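Local coordinates for putative Lipoprotein (Shewanella oneidensis, PDB 3U24) that is of unknown function but binds zinc and calcium ions and belongs to a family, DUF885, grouped with the zinc metallopeptidase clan, at residues A[480-484]-A[485-489]; A[239-243]-A[244-248]. All coordinates share one frame; numbering follows the deposited sequence.

In the fold
Contact 1 ends helix 459-485 and contact 2 starts helix 243-254, so the two illustrate opposite problems of helix capping within one mostly helical fold. Their centres lie 11 Å apart and they touch directly. Arg240 of contact 2 probably clasps the turn of contact 1 with both terminal nitrogens, NH2 to Ile482 O at 2.7 Å and NH1 to Met487 O at 2.8 Å, and His483 ND1 pairs with Ile241 N. Contact 1 lies near bound metal: Glu489 holds a calcium ion, and the Met487 side chain is about 11 Å from a zinc ion. Contact 2 is away from the annotated metal sites.

Contact 1 (A[480-484]-A[485-489]); sequences YSIHV and KGMTE. With CA (calcium ion), chain R.
One carbonyl, Ser481 O, closes the helix by accepting two backbone N-H groups from opposite faces of its plane: Lys485 N at 2.9 Å and, straighter at 170°, Met487 N at 3.1 Å. Both donors stand well out of the carbonyl plane, so neither uses an in-plane lone pair. The bond from Met487 spans six residues, one more than the 6→1 bond of a Schellman motif, making a wider, glycine-terminated C-cap in which Gly486, with positive phi (60°), turns the chain out of helix 459-485. Water 1 stands in for the next helical bond, donating to Ile482 O and accepting from Gly486 N at 2.9 Å. Met487, a selenomethionine, folds back over the last turn and gives the C-cap an apolar contact: its CB lies 3.8 Å from Ser481 CB and also meets Ile482 CG1, while the bend at chi3 (-87°) brings CE back to the same serine CB. Ser481 OG itself is spent on Ile477 O. Lys485 lays its CD at the edge of the Tyr480 ring, 4.0 Å from CE2, whereas Val484 CB sits over the centre of one ring face. Tyr480 also stacks with Tyr264 of helix 260-289. Beyond the turn Thr488 is the N-cap of helix 489-499, and Glu489 holds calcium with both carboxylate oxygens, OE2 at 2.4 Å and OE1 at 2.7 Å, with waters 2 and 3 as further ligands.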
loop_
_atom_site.group_PDB
_atom_site.type_symbol
_atom_site.label_atom_id
_atom_site.label_comp_id
_atom_site.label_asym_id
_atom_site.label_seq_id
_atom_site.Cartn_x
_atom_site.Cartn_y
_atom_site.Cartn_z
ATOM N N TYR A 480 11.641 -8.360 7.542
ATOM C CA TYR A 480 12.791 -9.143 7.146
ATOM C C TYR A 480 13.101 -10.205 8.177
ATOM O O TYR A 480 13.278 -11.373 7.833
ATOM C CB TYR A 480 14.008 -8.220 6.929
ATOM C CG TYR A 480 15.242 -8.920 6.400
ATOM C CD1 TYR A 480 15.409 -9.150 5.038
ATOM C CD2 TYR A 480 16.221 -9.388 7.259
ATOM C CE1 TYR A 480 16.548 -9.825 4.546
ATOM C CE2 TYR A 480 17.349 -10.060 6.785
ATOM C CZ TYR A 480 17.526 -10.261 5.426
ATOM O OH TYR A 480 18.666 -10.928 4.955
ATOM N N SER A 481 13.165 -9.808 9.445
ATOM C CA SER A 481 13.552 -10.753 10.490
ATOM C C SER A 481 12.558 -11.898 10.637
ATOM O O SER A 481 12.961 -13.013 10.873
ATOM C CB SER A 481 13.817 -10.054 11.811
ATOM O OG SER A 481 14.786 -9.020 11.600
ATOM N N ILE A 482 11.281 -11.618 10.460
ATOM C CA ILE A 482 10.238 -12.640 10.545
ATOM C C ILE A 482 10.385 -13.668 9.414
ATOM O O ILE A 482 10.418 -14.852 9.654
ATOM C CB ILE A 482 8.836 -11.976 10.515
ATOM C CG1 ILE A 482 8.558 -11.334 11.870
ATOM C CG2 ILE A 482 7.726 -12.986 10.186
ATOM C CD1 ILE A 482 7.274 -10.511 11.895
ATOM N N HIS A 483 10.538 -13.201 8.189
ATOM C CA HIS A 483 10.553 -14.069 7.026
ATOM C C HIS A 483 11.888 -14.717 6.717
ATOM O O HIS A 483 11.927 -15.784 6.096
ATOM C CB HIS A 483 10.035 -13.293 5.843
ATOM C CG HIS A 483 8.575 -13.076 5.926
ATOM N ND1 HIS A 483 7.702 -14.084 5.765
ATOM C CD2 HIS A 483 7.826 -11.964 6.286
ATOM C CE1 HIS A 483 6.467 -13.629 5.974
ATOM N NE2 HIS A 483 6.538 -12.328 6.263
ATOM N N VAL A 484 12.975 -14.099 7.185
ATOM C CA VAL A 484 14.310 -14.537 6.853
ATOM C C VAL A 484 15.062 -15.045 8.073
ATOM O O VAL A 484 15.906 -15.935 7.940
ATOM C CB VAL A 484 15.142 -13.418 6.134
ATOM C CG1 VAL A 484 16.557 -13.927 5.767
ATOM C CG2 VAL A 484 14.413 -12.985 4.870
ATOM N N LYS A 485 14.782 -14.491 9.244
ATOM C CA LYS A 485 15.645 -14.759 10.408
ATOM C C LYS A 485 14.899 -15.409 11.570
ATOM O O LYS A 485 15.410 -15.432 12.682
ATOM C CB LYS A 485 16.298 -13.460 10.916
ATOM C CG LYS A 485 17.171 -12.752 9.908
ATOM C CD LYS A 485 17.669 -11.437 10.493
ATOM C CE LYS A 485 18.760 -11.603 11.544
ATOM N NZ LYS A 485 20.072 -11.727 10.850
ATOM N N GLY A 486 13.695 -15.903 11.323
ATOM C CA GLY A 486 12.915 -16.591 12.370
ATOM C C GLY A 486 12.573 -15.772 13.617
ATOM O O GLY A 486 12.484 -16.325 14.688
HETATM N N MSE A 487 12.358 -14.465 13.496
HETATM C CA MSE A 487 11.986 -13.653 14.672
HETATM C C MSE A 487 10.656 -14.159 15.230
HETATM O O MSE A 487 9.739 -14.455 14.463
HETATM C CB MSE A 487 11.880 -12.176 14.288
HETATM C CG MSE A 487 11.265 -11.253 15.321
HETATM SE SE MSE A 487 11.296 -9.382 14.777
HETATM C CE MSE A 487 13.055 -8.864 15.431
ATOM N N THR A 488 10.575 -14.309 16.554
ATOM C CA THR A 488 9.361 -14.801 17.215
ATOM C C THR A 488 8.374 -13.682 17.502
ATOM O O THR A 488 8.745 -12.504 17.496
ATOM C CB THR A 488 9.689 -15.387 18.590
ATOM O OG1 THR A 488 10.253 -14.336 19.393
ATOM C CG2 THR A 488 10.683 -16.601 18.457
ATOM N N GLU A 489 7.137 -14.059 17.828
ATOM C CA GLU A 489 6.110 -13.095 18.146
ATOM C C GLU A 489 6.561 -12.179 19.288
ATOM O O GLU A 489 6.413 -10.944 19.170
ATOM C CB GLU A 489 4.793 -13.793 18.493
ATOM C CG GLU A 489 3.632 -12.844 18.818
ATOM C CD GLU A 489 2.277 -13.559 18.979
ATOM O OE1 GLU A 489 2.206 -14.803 18.851
ATOM O OE2 GLU A 489 1.259 -12.883 19.264
HETATM CA CA CA R . -0.517 -14.518 19.051
HETATM O O HOH W 1 12.542 -17.052 8.911
HETATM O O HOH W 2 -0.138 -14.513 21.572
HETATM O O HOH W 3 -0.694 -14.685 16.714
#

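Contact 2 (A[239-243]-A[244-248]); sequences FRIGE and ELYEQ
Gly242 O accepts the N-H of Tyr246 and Glu243 O that of Glu247, both at 3.0 Å, and these bonds open helix 243-254. Ile241 lies just before this turn and folds over it. Its CG1 sits between the backbone N and the carbonyl carbon (chi1 64°), which sends CD1 back against the helix to rest 3.9 Å from Tyr246 CA and 4.0 Å from ring atom CD2; the two side chains cross at about a right angle. Ile241 CB also meets Leu245 CB, and Leu245 CD1 packs on Ile241 O. Both residues also touch helix 88-111, Ile241 at Phe111 and Leu245 at Trp106. Gly242 is the N-cap, in a positive-phi conformation (86°) that suits a residue without a beta carbon, and having no side chain it cannot offer a polar atom to the opening N-H groups. A water takes over part of that work: water 4 donates to Ile241 O at 2.8 Å and accepts from Leu245 N at 3.0 Å, tying the incoming loop to the helix start. One turn along, Glu243 and Glu247 bring like charges within 4.9 Å, OE2 to OE2, and water 5 donates to both of these oxygens. The repulsion is probably eased further because Glu247 also accepts Ala260 N and Lys261 N, at the start of helix 260-289, where the helix end would favour a carboxylate. Tyr246, whose ring carries the apolar contact with Ile241, points its OH to Asp479 on helix 459-485.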
loop_
_atom_site.group_PDB
_atom_site.type_symbol
_atom_site.label_atom_id
_atom_site.label_comp_id
_atom_site.label_asym_id
_atom_site.label_seq_id
_atom_site.Cartn_x
_atom_site.Cartn_y
_atom_site.Cartn_z
ATOM N N PHE A 239 4.445 -19.779 7.782
ATOM C CA PHE A 239 4.070 -18.550 7.108
ATOM C C PHE A 239 5.316 -17.745 6.639
ATOM O O PHE A 239 5.188 -16.772 5.874
ATOM C CB PHE A 239 3.191 -17.696 8.029
ATOM C CG PHE A 239 3.873 -17.263 9.296
ATOM C CD1 PHE A 239 4.643 -16.115 9.322
ATOM C CD2 PHE A 239 3.696 -17.972 10.482
ATOM C CE1 PHE A 239 5.273 -15.725 10.485
ATOM C CE2 PHE A 239 4.315 -17.574 11.651
ATOM C CZ PHE A 239 5.115 -16.449 11.637
ATOM N N ARG A 240 6.495 -18.153 7.106
ATOM C CA ARG A 240 7.739 -17.454 6.843
ATOM C C ARG A 240 8.250 -17.921 5.489
ATOM O O ARG A 240 8.410 -19.126 5.247
ATOM C CB ARG A 240 8.753 -17.733 7.931
ATOM C CG ARG A 240 8.255 -17.400 9.338
ATOM C CD ARG A 240 9.070 -18.161 10.377
ATOM N NE ARG A 240 8.579 -17.965 11.748
ATOM C CZ ARG A 240 8.877 -16.906 12.493
ATOM N NH1 ARG A 240 8.398 -16.805 13.710
ATOM N NH2 ARG A 240 9.640 -15.948 12.017
ATOM N N ILE A 241 8.443 -16.996 4.561
ATOM C CA ILE A 241 8.692 -17.435 3.177
ATOM C C ILE A 241 10.160 -17.787 2.920
ATOM O O ILE A 241 10.456 -18.455 1.945
ATOM C CB ILE A 241 8.118 -16.426 2.136
ATOM C CG1 ILE A 241 8.794 -15.045 2.204
ATOM C CG2 ILE A 241 6.601 -16.234 2.338
ATOM C CD1 ILE A 241 8.389 -14.096 1.060
ATOM N N GLY A 242 11.079 -17.365 3.791
ATOM C CA GLY A 242 12.505 -17.712 3.659
ATOM C C GLY A 242 13.311 -16.771 2.766
ATOM O O GLY A 242 12.730 -15.990 1.965
ATOM N N GLU A 243 14.635 -16.844 2.883
ATOM C CA GLU A 243 15.514 -15.904 2.198
ATOM C C GLU A 243 15.393 -15.862 0.649
ATOM O O GLU A 243 15.331 -14.786 0.059
ATOM C CB GLU A 243 16.968 -16.176 2.567
ATOM C CG GLU A 243 17.974 -15.212 1.922
ATOM C CD GLU A 243 19.323 -15.199 2.684
ATOM O OE1 GLU A 243 19.828 -16.301 3.024
ATOM O OE2 GLU A 243 19.876 -14.112 2.975
ATOM N N GLU A 244 15.402 -17.020 0.004
ATOM C CA GLU A 244 15.419 -17.059 -1.446
ATOM C C GLU A 244 14.161 -16.392 -2.023
ATOM O O GLU A 244 14.265 -15.552 -2.914
ATOM C CB GLU A 244 15.588 -18.475 -2.010
ATOM C CG GLU A 244 15.802 -18.457 -3.546
ATOM C CD GLU A 244 16.272 -19.771 -4.196
ATOM O OE1 GLU A 244 15.853 -20.876 -3.752
ATOM O OE2 GLU A 244 17.053 -19.699 -5.199
ATOM N N LEU A 245 12.989 -16.786 -1.540
ATOM C CA LEU A 245 11.730 -16.212 -2.009
ATOM C C LEU A 245 11.592 -14.731 -1.626
ATOM O O LEU A 245 11.025 -13.946 -2.387
ATOM C CB LEU A 245 10.530 -17.021 -1.533
ATOM C CG LEU A 245 10.404 -18.441 -2.102
ATOM C CD1 LEU A 245 9.264 -19.195 -1.408
ATOM C CD2 LEU A 245 10.195 -18.434 -3.616
ATOM N N TYR A 246 12.158 -14.360 -0.479
ATOM C CA TYR A 246 11.986 -13.019 0.041
ATOM C C TYR A 246 12.759 -12.059 -0.838
ATOM O O TYR A 246 12.202 -11.070 -1.297
ATOM C CB TYR A 246 12.419 -12.917 1.498
ATOM C CG TYR A 246 12.016 -11.618 2.161
ATOM C CD1 TYR A 246 12.824 -10.503 2.057
ATOM C CD2 TYR A 246 10.857 -11.521 2.899
ATOM C CE1 TYR A 246 12.502 -9.307 2.650
ATOM C CE2 TYR A 246 10.500 -10.337 3.499
ATOM C CZ TYR A 246 11.349 -9.217 3.369
ATOM O OH TYR A 246 11.056 -8.005 3.955
ATOM N N GLU A 247 14.007 -12.379 -1.125
ATOM C CA GLU A 247 14.799 -11.572 -2.036
ATOM C C GLU A 247 14.178 -11.459 -3.432
ATOM O O GLU A 247 14.181 -10.369 -4.018
ATOM C CB GLU A 247 16.201 -12.126 -2.165
ATOM C CG GLU A 247 17.058 -11.995 -0.896
ATOM C CD GLU A 247 17.531 -10.566 -0.639
ATOM O OE1 GLU A 247 17.203 -9.634 -1.433
ATOM O OE2 GLU A 247 18.213 -10.347 0.386
ATOM N N GLN A 248 13.652 -12.560 -3.976
ATOM C CA GLN A 248 13.053 -12.506 -5.305
ATOM C C GLN A 248 11.808 -11.614 -5.208
ATOM O O GLN A 248 11.610 -10.738 -6.068
ATOM C CB GLN A 248 12.723 -13.909 -5.898
ATOM C CG GLN A 248 13.936 -14.764 -6.265
ATOM C CD GLN A 248 13.707 -16.305 -6.518
ATOM O OE1 GLN A 248 12.719 -16.918 -6.095
ATOM N NE2 GLN A 248 14.687 -16.926 -7.177
HETATM O O HOH W 4 12.808 -18.931 0.486
HETATM O O HOH W 5 18.468 -11.868 2.603
#